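Local coordinates for protein ethyl acetate hydrolase (Pseudomonas veronii, PDB 5EFZ) that hydrolyses ethyl acetate to ethanol and acetate in the breakdown of short-chain methyl ketones, working as a homodimeric esterase of the alpha/beta-hydrolase fold, at residues T177-S181 and W273-S279; H183-F187 and Q306-V310; I124-V128 and Q155-E159; N97-N101 and T268-K272. All blocks are in the same frame, centred on the assembly; numbering follows the deposited sequence.

Contact 1 of 4, residues T177-S181 and W273-S279; sequences TARNS and WQRGDVS. With EDO (1,2-ethanediol), chain K; EDO (1,2-ethanediol), chain M.
A single beta bridge, centred on Arg179 and Asp277, ties the loop after strand 170-174 of the alpha/beta-hydrolase core to the chain leaving helix 263-274. Two backbone bonds make it. Val278 N gives its hydrogen to Ala178 O at 3.1 Å, and Asn180 N gives one to Gly276 O at 2.9 Å. Beside the bridge the side chains of Arg179 and Asp277 run alongside each other in the same direction. With CG opposite the backbone N (chi1 178°), Arg179 lays its CD against Asp277 OD1 at 3.2 Å, so the carboxylate meets the aliphatic shaft, while the guanidinium plane is turned 63° from the carboxylate plane. A bend at chi3 then takes NH1 on to Ser279 OG, a bond of 3.1 Å with the hydroxyl somewhat out of the guanidinium plane; Gly284 O accepts from the same nitrogen. Asp277 OD1 is gripped twice from its own segment: Ser279 OG donates on the syn side, and Ser279 N closes an Asx turn from above the carboxylate plane at 2.9 Å. Replacing Asp277 by an alanine would probably leave that hydroxyl free to turn away from Arg179 and the turn without its acceptor. Two ethanediols, probably from the crystallisation liquor, hydrogen-bond to the loop's carbonyls: one reaches Asn180 O through its O2 (2.8 Å), the other Arg179 O through its O1. Deeper in, Ala178 CB and Val278 CG2 pack at 3.8 Å, wedged between Tyr158 and Val162 of helix 152-163 and Leu286, Ala289 and Leu290 of helix 286-290.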
# COMPACT_ATOMS: atom_id res chain seq x y z
N THR A 177 16.09 2.19 4.53
CA THR A 177 16.93 3.06 3.69
C THR A 177 17.71 4.07 4.51
O THR A 177 17.42 4.33 5.70
CB THR A 177 16.09 3.83 2.66
OG1 THR A 177 15.04 4.50 3.36
CG2 THR A 177 15.45 2.89 1.63
N ALA A 178 18.70 4.67 3.87
CA ALA A 178 19.55 5.65 4.50
C ALA A 178 18.94 7.05 4.43
O ALA A 178 19.25 7.89 5.25
CB ALA A 178 20.95 5.63 3.83
N ARG A 179 18.11 7.32 3.41
CA ARG A 179 17.38 8.58 3.34
C ARG A 179 15.94 8.30 2.97
O ARG A 179 15.67 7.66 1.96
CB ARG A 179 17.97 9.54 2.29
CG ARG A 179 17.16 10.86 2.17
CD ARG A 179 17.97 11.99 1.54
NE ARG A 179 18.18 11.79 0.11
CZ ARG A 179 18.97 12.56 -0.64
NH1 ARG A 179 19.65 13.58 -0.10
NH2 ARG A 179 19.09 12.29 -1.94
N ASN A 180 15.01 8.75 3.80
CA ASN A 180 13.63 8.33 3.66
C ASN A 180 12.96 8.94 2.42
O ASN A 180 13.18 10.13 2.09
CB ASN A 180 12.85 8.69 4.94
CG ASN A 180 11.52 7.97 5.02
OD1 ASN A 180 10.48 8.58 5.36
ND2 ASN A 180 11.53 6.69 4.72
N SER A 181 12.14 8.15 1.72
CA SER A 181 11.49 8.64 0.49
C SER A 181 10.24 9.44 0.77
O SER A 181 9.69 9.37 1.87
CB SER A 181 11.12 7.47 -0.41
OG SER A 181 10.15 6.64 0.25
N TRP A 273 11.00 8.19 12.22
CA TRP A 273 11.05 7.34 11.03
C TRP A 273 10.91 8.20 9.76
O TRP A 273 11.67 8.04 8.80
CB TRP A 273 9.93 6.28 11.15
CG TRP A 273 9.55 5.45 9.93
CD1 TRP A 273 10.24 5.26 8.76
CD2 TRP A 273 8.34 4.70 9.82
NE1 TRP A 273 9.50 4.43 7.91
CE2 TRP A 273 8.34 4.07 8.55
CE3 TRP A 273 7.24 4.51 10.67
CZ2 TRP A 273 7.27 3.26 8.11
CZ3 TRP A 273 6.18 3.70 10.23
CH2 TRP A 273 6.21 3.09 8.96
N GLN A 274 9.93 9.10 9.76
CA GLN A 274 9.71 9.97 8.59
C GLN A 274 10.94 10.74 8.13
O GLN A 274 11.07 11.10 6.96
CB GLN A 274 8.61 10.99 8.90
CG GLN A 274 7.21 10.42 8.85
CD GLN A 274 6.16 11.50 9.07
OE1 GLN A 274 6.27 12.29 10.02
NE2 GLN A 274 5.15 11.56 8.19
N ARG A 275 11.81 11.06 9.08
CA ARG A 275 12.90 12.02 8.83
C ARG A 275 14.29 11.41 8.80
O ARG A 275 15.27 12.15 8.69
CB ARG A 275 12.82 13.13 9.87
CG ARG A 275 11.71 14.14 9.52
CD ARG A 275 11.20 14.88 10.73
NE ARG A 275 10.03 15.70 10.34
CZ ARG A 275 8.79 15.22 10.29
NH1 ARG A 275 8.53 13.96 10.62
NH2 ARG A 275 7.80 16.01 9.89
N GLY A 276 14.38 10.08 8.87
CA GLY A 276 15.70 9.42 8.77
C GLY A 276 16.41 9.89 7.50
O GLY A 276 15.87 9.78 6.41
N ASP A 277 17.62 10.45 7.64
CA ASP A 277 18.31 11.07 6.53
C ASP A 277 19.79 11.28 6.86
O ASP A 277 20.15 12.26 7.50
CB ASP A 277 17.64 12.42 6.17
CG ASP A 277 18.35 13.13 5.04
OD1 ASP A 277 19.25 12.54 4.38
OD2 ASP A 277 18.01 14.30 4.79
N VAL A 278 20.65 10.36 6.43
CA VAL A 278 22.09 10.48 6.72
C VAL A 278 22.72 11.62 5.92
O VAL A 278 23.84 12.03 6.22
CB VAL A 278 22.87 9.16 6.41
CG1 VAL A 278 22.32 7.97 7.22
CG2 VAL A 278 22.81 8.82 4.89
N SER A 279 22.04 12.12 4.88
CA SER A 279 22.61 13.22 4.08
C SER A 279 22.58 14.56 4.83
O SER A 279 23.18 15.55 4.40
CB SER A 279 21.88 13.38 2.73
OG SER A 279 20.62 14.04 2.85
C1 EDO K . 12.05 12.99 4.75
O1 EDO K . 11.37 12.26 3.70
C2 EDO K . 13.51 13.29 4.36
O2 EDO K . 14.19 12.23 3.65
C1 EDO M . 15.39 5.71 -1.15
O1 EDO M . 14.70 6.77 -0.49
C2 EDO M . 16.62 6.30 -1.85
O2 EDO M . 17.37 7.13 -0.94

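Contact 2 of 4, residues H183-F187 and Q306-V310; sequences HDFLF and QFFTV
Phe187 places its CE2 over the centre of one face of Phe307, 3.6 Å above the plane. The two rings meet obliquely, their planes 49° apart and their centroids separated by 4.8 Å, so a corner of one ring sits on the face of the other. Three residues earlier, about one helical turn, Asp184 divides its carboxylate between two phenylalanines. Its OD1 approaches Phe307 CD1 at 3.2 Å with the carboxylate turned 24° from the ring, and the same oxygen lies at the edge of Phe187; OD2 comes equally close to CZ of Phe308. Pointing CG opposite the backbone N (chi1 -167°) is what brings the carboxylate between the rings. Next to these rings a water joins His183 ND1, at 2.6 Å, to Phe307 O, to which it donates at 2.7 Å.

The second shell fixes both sides. Trp273 NE1 donates to Asp184 OD2, with the Asn180 side chain next to that oxygen, and Ser181 OG caps the helix at Asp184 N. Opposite, the loop is held by Asp305, a presumed triad residue, whose OD1 accepts from Phe307 N and Phe308 N alike. His183 NE2 bonds to Leu225 O of the second subunit, which brings the dimer interface up to this helix.

Asp184 OD1 is buried and has no hydrogen-bond partner in the model, and the rings of Phe307 and Phe187 lie beside it. Such surroundings would be expected to make the carboxylate somewhat easier to protonate, an effect that the indole donor on OD2 probably offsets in part.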
# COMPACT_ATOMS: atom_id res chain seq x y z
N HIS A 183 7.34 8.78 -0.66
CA HIS A 183 6.25 7.81 -0.57
C HIS A 183 6.20 7.22 0.85
O HIS A 183 5.12 6.99 1.39
CB HIS A 183 6.43 6.70 -1.63
CG HIS A 183 5.39 5.62 -1.58
ND1 HIS A 183 5.58 4.43 -0.90
CD2 HIS A 183 4.18 5.52 -2.19
CE1 HIS A 183 4.50 3.68 -1.04
NE2 HIS A 183 3.64 4.31 -1.82
N ASP A 184 7.37 6.96 1.44
CA ASP A 184 7.37 6.37 2.77
C ASP A 184 6.89 7.40 3.80
O ASP A 184 6.17 7.07 4.77
CB ASP A 184 8.77 5.86 3.12
CG ASP A 184 8.78 4.96 4.32
OD1 ASP A 184 7.76 4.28 4.58
OD2 ASP A 184 9.83 4.91 5.00
N PHE A 185 7.28 8.66 3.59
CA PHE A 185 6.82 9.75 4.43
C PHE A 185 5.29 9.87 4.41
O PHE A 185 4.65 10.04 5.44
CB PHE A 185 7.44 11.07 3.98
CG PHE A 185 7.14 12.24 4.89
CD1 PHE A 185 5.94 12.95 4.78
CD2 PHE A 185 8.09 12.68 5.81
CE1 PHE A 185 5.67 14.04 5.63
CE2 PHE A 185 7.83 13.77 6.64
CZ PHE A 185 6.62 14.44 6.56
N LEU A 186 4.71 9.76 3.21
CA LEU A 186 3.24 9.76 3.10
C LEU A 186 2.58 8.58 3.84
O LEU A 186 1.54 8.75 4.52
CB LEU A 186 2.84 9.73 1.63
CG LEU A 186 1.33 9.59 1.37
CD1 LEU A 186 0.58 10.86 1.80
CD2 LEU A 186 1.09 9.31 -0.12
N PHE A 187 3.13 7.38 3.66
CA PHE A 187 2.63 6.23 4.39
C PHE A 187 2.59 6.49 5.90
O PHE A 187 1.60 6.25 6.57
CB PHE A 187 3.52 5.02 4.11
CG PHE A 187 3.23 3.81 4.96
CD1 PHE A 187 1.93 3.40 5.18
CD2 PHE A 187 4.28 3.03 5.46
CE1 PHE A 187 1.67 2.22 5.96
CE2 PHE A 187 4.02 1.88 6.25
CZ PHE A 187 2.73 1.48 6.48
N GLN A 306 6.55 -3.60 0.53
CA GLN A 306 5.77 -2.61 -0.19
C GLN A 306 6.25 -1.18 -0.05
O GLN A 306 5.79 -0.32 -0.81
CB GLN A 306 4.32 -2.69 0.27
CG GLN A 306 3.74 -4.09 0.13
CD GLN A 306 3.74 -4.59 -1.29
OE1 GLN A 306 3.27 -3.90 -2.20
NE2 GLN A 306 4.28 -5.80 -1.51
N PHE A 307 7.09 -0.86 0.94
CA PHE A 307 7.43 0.55 1.11
C PHE A 307 8.91 0.85 1.29
O PHE A 307 9.33 1.98 1.06
CB PHE A 307 6.59 1.19 2.25
CG PHE A 307 6.74 0.55 3.57
CD1 PHE A 307 7.64 1.05 4.50
CD2 PHE A 307 5.92 -0.50 3.94
CE1 PHE A 307 7.78 0.48 5.74
CE2 PHE A 307 6.04 -1.08 5.18
CZ PHE A 307 6.97 -0.59 6.09
N PHE A 308 9.72 -0.15 1.66
CA PHE A 308 11.17 -0.00 1.54
C PHE A 308 11.56 -0.96 0.40
O PHE A 308 11.88 -2.10 0.66
CB PHE A 308 11.90 -0.36 2.84
CG PHE A 308 11.89 0.72 3.89
CD1 PHE A 308 12.45 1.97 3.62
CD2 PHE A 308 11.39 0.46 5.16
CE1 PHE A 308 12.47 2.96 4.61
CE2 PHE A 308 11.41 1.45 6.16
CZ PHE A 308 11.96 2.69 5.89
N THR A 309 11.46 -0.52 -0.86
CA THR A 309 11.52 -1.48 -1.96
C THR A 309 12.92 -1.93 -2.32
O THR A 309 13.92 -1.28 -1.95
CB THR A 309 10.87 -0.93 -3.22
OG1 THR A 309 11.72 0.08 -3.78
CG2 THR A 309 9.51 -0.31 -2.84
N VAL A 310 12.99 -3.03 -3.05
CA VAL A 310 14.26 -3.52 -3.58
C VAL A 310 14.93 -2.41 -4.40
O VAL A 310 16.16 -2.21 -4.31
CB VAL A 310 14.03 -4.80 -4.43
CG1 VAL A 310 15.24 -5.14 -5.23
CG2 VAL A 310 13.63 -5.96 -3.52
O HOH W 1 7.96 3.98 -0.05

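Contact 3 of 4, residues I124-V128 and Q155-E159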
# COMPACT_ATOMS: atom_id res chain seq x y z
N ILE A 124 16.73 10.12 14.30
CA ILE A 124 17.60 8.94 14.23
C ILE A 124 19.00 9.29 14.76
O ILE A 124 19.60 8.51 15.52
CB ILE A 124 17.70 8.42 12.79
CG1 ILE A 124 16.34 7.88 12.31
CG2 ILE A 124 18.80 7.33 12.68
CD1 ILE A 124 15.86 6.60 12.99
N GLY A 125 19.51 10.47 14.39
CA GLY A 125 20.84 10.87 14.85
C GLY A 125 20.94 11.00 16.37
O GLY A 125 22.03 10.78 16.95
N ASP A 126 19.84 11.37 17.03
CA ASP A 126 19.86 11.44 18.50
C ASP A 126 20.02 10.05 19.11
O ASP A 126 20.80 9.89 20.03
CB ASP A 126 18.57 12.11 19.02
CG ASP A 126 18.40 13.55 18.52
OD1 ASP A 126 19.39 14.32 18.56
OD2 ASP A 126 17.27 13.92 18.10
N ASP A 127 19.30 9.05 18.61
CA ASP A 127 19.52 7.66 19.04
C ASP A 127 20.97 7.21 18.87
O ASP A 127 21.57 6.60 19.78
CB ASP A 127 18.62 6.70 18.26
CG ASP A 127 17.18 6.72 18.77
OD1 ASP A 127 16.95 6.28 19.92
OD2 ASP A 127 16.27 7.15 18.02
N VAL A 128 21.54 7.50 17.71
CA VAL A 128 22.91 7.01 17.43
C VAL A 128 23.92 7.70 18.33
O VAL A 128 24.85 7.07 18.85
CB VAL A 128 23.22 7.18 15.94
CG1 VAL A 128 24.72 6.85 15.61
CG2 VAL A 128 22.29 6.21 15.15
N GLN A 155 17.63 2.22 9.53
CA GLN A 155 17.91 3.66 9.52
C GLN A 155 19.00 4.03 10.51
O GLN A 155 19.92 4.78 10.16
CB GLN A 155 16.66 4.45 9.87
CG GLN A 155 15.55 4.37 8.79
CD GLN A 155 14.36 5.25 9.19
OE1 GLN A 155 13.87 5.14 10.32
NE2 GLN A 155 13.95 6.16 8.30
N GLN A 156 18.92 3.50 11.74
CA GLN A 156 19.98 3.74 12.72
C GLN A 156 21.32 3.11 12.30
O GLN A 156 22.38 3.64 12.60
CB GLN A 156 19.57 3.20 14.09
CG GLN A 156 18.39 4.01 14.71
CD GLN A 156 17.73 3.26 15.85
OE1 GLN A 156 18.19 3.32 17.00
NE2 GLN A 156 16.67 2.51 15.53
N THR A 157 21.26 1.95 11.64
CA THR A 157 22.46 1.30 11.14
C THR A 157 23.21 2.18 10.14
O THR A 157 24.44 2.36 10.24
CB THR A 157 22.10 -0.08 10.52
OG1 THR A 157 21.61 -0.94 11.57
CG2 THR A 157 23.34 -0.75 9.83
N TYR A 158 22.50 2.73 9.15
CA TYR A 158 23.11 3.65 8.20
C TYR A 158 23.68 4.88 8.89
O TYR A 158 24.80 5.33 8.61
CB TYR A 158 22.09 4.09 7.14
CG TYR A 158 21.87 3.05 6.07
CD1 TYR A 158 22.94 2.58 5.28
CD2 TYR A 158 20.59 2.54 5.80
CE1 TYR A 158 22.72 1.63 4.25
CE2 TYR A 158 20.38 1.59 4.77
CZ TYR A 158 21.44 1.16 4.01
OH TYR A 158 21.20 0.22 3.01
N GLU A 159 22.90 5.45 9.79
CA GLU A 159 23.38 6.62 10.49
C GLU A 159 24.66 6.33 11.29
O GLU A 159 25.61 7.14 11.29
CB GLU A 159 22.28 7.17 11.41
CG GLU A 159 22.73 8.35 12.30
CD GLU A 159 22.95 9.69 11.57
OE1 GLU A 159 22.49 9.88 10.40
OE2 GLU A 159 23.61 10.57 12.17
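Ile124 overlaps the backbone and the side-chain roots of helix 155-159: its CG2 rests on Gln156 CA at 3.8 Å and on Glu159 CB at 3.7 Å. The other branch bends away so that CD1 reaches Gln155 OE1 at 3.6 Å, the two side chains crossing at about a right angle. One helical turn on, Val128 uses CG2 in the same manner, touching Glu159 CG at 3.6 Å and lying close to Gln156 O. Both methyls pack against the base of Glu159. That side chain leaves with CG opposite the backbone N and then folds at chi2 (72°), which draws its carboxylate across Gly125; OE2 lies 3.9 Å from Gly125 CA. Gln156, whose CG also touches Ile124 CG2, extends until OE1 meets Asp127 CB at 3.6 Å, its amide turned 45° from the aspartate carboxylate.

The segments' axes approach to 9.2 Å and cross at -68°, a steep angle that confines the contact to this short patch. Both helices belong to the alpha/beta-hydrolase fold, and helix 152-163 directly follows Ser151, the presumed nucleophile.

What passes between the segments is mostly carbon against carbon or against a carbonyl oxygen, while most polar ends find partners beyond the two segments. Glu159 OE2 is held by Arg163 and His281, Gln156 OE1 by Gln131, Asp127 OD2 by Lys272 and OD1 by Ile99 N. Gln155 OE1 differs: it is buried against Ile124 with no polar partner in the model, and its amide depends on the bond from NE2 to Trp273 O. The two helices are thus joined by shape, and bonds to third parties set how their polar side chains are turned.

Contact 4 of 4, residues N97-N101 and T268-K272; sequences NQIGN and TMAWK
Lys272 NZ donates two hydrogen bonds into the 97-101 loop, to Ile99 O at 2.8 Å and to Gln98 OE1 at 3.0 Å. The first arrives in the carbonyl plane on a lone pair; the second comes in tilted 29° from the amide carbonyl plane. Asp127 adds a salt bridge, so a main-chain carbonyl, an amide and a carboxylate all draw on this buried ammonium. The lysine chain runs past Gln98 in the opposite direction and bends at chi3 (-52°) to bring its tip between the two carbonyl oxygens. A methionine in its place would probably strand Asp127 without its countercharge and leave Ile99 O and Gln98 OE1 without this donor. The other arm of the same Gln98 amide is held too: NE2 bonds to Thr66 O.

Packing continues along the helix. Met269 sets CG against Gln98 OE1, and its SD sits 3.7 Å from Asn101 CB; the bent thioether then swings CE toward Gly100 O. Thr268 CG2 covers Gly100 CA at 4.0 Å, and a beta carbon there would collide with that methyl. A water held by Thr268 OG1 at 2.8 Å gives a weak bond to Gly100 O. Within the loop Asn101 ND2 binds Asn97 OD1.

Gln98 to Asn101 form a type II beta turn, closed by Asn101 N to Gln98 O at 3.1 Å, with glycine at the third position, the one whose positive phi (101°) suits it. The turn follows core strand 92-96, and helix 263-274 covers it in this alpha/beta-hydrolase fold.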
# COMPACT_ATOMS: atom_id res chain seq x y z
N ASN A 97 17.10 -0.06 23.05
CA ASN A 97 15.76 0.44 22.74
C ASN A 97 15.74 1.90 22.30
O ASN A 97 16.37 2.77 22.94
CB ASN A 97 14.85 0.24 23.96
CG ASN A 97 14.52 -1.23 24.20
OD1 ASN A 97 13.56 -1.75 23.62
ND2 ASN A 97 15.29 -1.89 25.09
N GLN A 98 15.04 2.18 21.22
CA GLN A 98 14.85 3.54 20.73
C GLN A 98 14.37 4.47 21.81
O GLN A 98 13.47 4.12 22.59
CB GLN A 98 13.82 3.57 19.61
CG GLN A 98 14.36 3.29 18.23
CD GLN A 98 13.25 3.61 17.20
OE1 GLN A 98 12.61 4.66 17.29
NE2 GLN A 98 12.98 2.68 16.30
N ILE A 99 14.94 5.68 21.83
CA ILE A 99 14.32 6.78 22.56
C ILE A 99 12.90 6.93 22.06
O ILE A 99 12.68 7.08 20.84
CB ILE A 99 15.11 8.09 22.36
CG1 ILE A 99 16.55 7.90 22.89
CG2 ILE A 99 14.41 9.27 23.08
CD1 ILE A 99 17.49 9.04 22.49
N GLY A 100 11.92 6.93 22.96
CA GLY A 100 10.55 7.09 22.52
C GLY A 100 9.77 5.79 22.45
O GLY A 100 8.55 5.83 22.21
N ASN A 101 10.42 4.65 22.65
CA ASN A 101 9.72 3.38 22.44
C ASN A 101 9.00 2.84 23.68
O ASN A 101 8.47 1.72 23.63
CB ASN A 101 10.71 2.30 21.91
CG ASN A 101 11.39 1.48 23.02
OD1 ASN A 101 11.75 2.00 24.10
ND2 ASN A 101 11.62 0.20 22.74
N THR A 268 6.01 9.49 18.37
CA THR A 268 7.43 9.84 18.48
C THR A 268 8.27 9.03 17.49
O THR A 268 9.13 9.56 16.80
CB THR A 268 7.97 9.62 19.92
OG1 THR A 268 7.21 10.43 20.83
CG2 THR A 268 9.43 10.03 20.06
N MET A 269 8.01 7.72 17.44
CA MET A 269 8.80 6.86 16.57
C MET A 269 8.44 7.13 15.11
O MET A 269 9.31 7.13 14.26
CB MET A 269 8.58 5.39 16.95
CG MET A 269 9.31 5.03 18.30
SD MET A 269 8.98 3.30 18.78
CE MET A 269 7.29 3.44 19.42
N ALA A 270 7.16 7.37 14.83
CA ALA A 270 6.73 7.71 13.49
C ALA A 270 7.38 9.02 12.96
O ALA A 270 7.82 9.08 11.80
CB ALA A 270 5.16 7.83 13.43
N TRP A 271 7.42 10.06 13.79
CA TRP A 271 8.03 11.34 13.38
C TRP A 271 9.50 11.10 13.03
O TRP A 271 10.05 11.65 12.06
CB TRP A 271 7.92 12.39 14.51
CG TRP A 271 8.35 13.81 14.13
CD1 TRP A 271 7.53 14.85 13.74
CD2 TRP A 271 9.68 14.33 14.17
NE1 TRP A 271 8.29 15.98 13.51
CE2 TRP A 271 9.61 15.68 13.77
CE3 TRP A 271 10.93 13.78 14.50
CZ2 TRP A 271 10.74 16.49 13.67
CZ3 TRP A 271 12.06 14.59 14.39
CH2 TRP A 271 11.96 15.93 13.99
N LYS A 272 10.13 10.29 13.86
CA LYS A 272 11.55 9.99 13.72
C LYS A 272 11.79 9.24 12.40
O LYS A 272 12.69 9.56 11.62
CB LYS A 272 12.03 9.16 14.91
CG LYS A 272 13.53 8.86 14.90
CD LYS A 272 13.89 7.81 15.97
CE LYS A 272 13.37 8.17 17.37
NZ LYS A 272 13.95 7.13 18.32
O HOH W 2 7.81 8.91 23.14

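Overall arrangement
The four contacts lie at graded distances from the presumed Ser151-His334-Asp305 triad. Contacts 1 and 4 share helix 263-274, their centres 14 Å apart. Contact 1 meets contact 2 through Trp273 NE1 and Asp184 OD2 (3.0 Å), and contact 3 through Trp273 O and Gln155 NE2 (3.0 Å). Contact 3 is fastened to contact 4 by Asp127, whose OD1 accepts from Ile99 N at 2.8 Å. Contacts 2 and 4 do not touch. Nearest the triad are the aromatic side chains: at the nearest atoms Phe308 is about 3 Å from the Ser151 side chain and Phe307 about 3 Å from that of His334, and Trp273 and Phe307 each lie about 5 Å from a bound acetate.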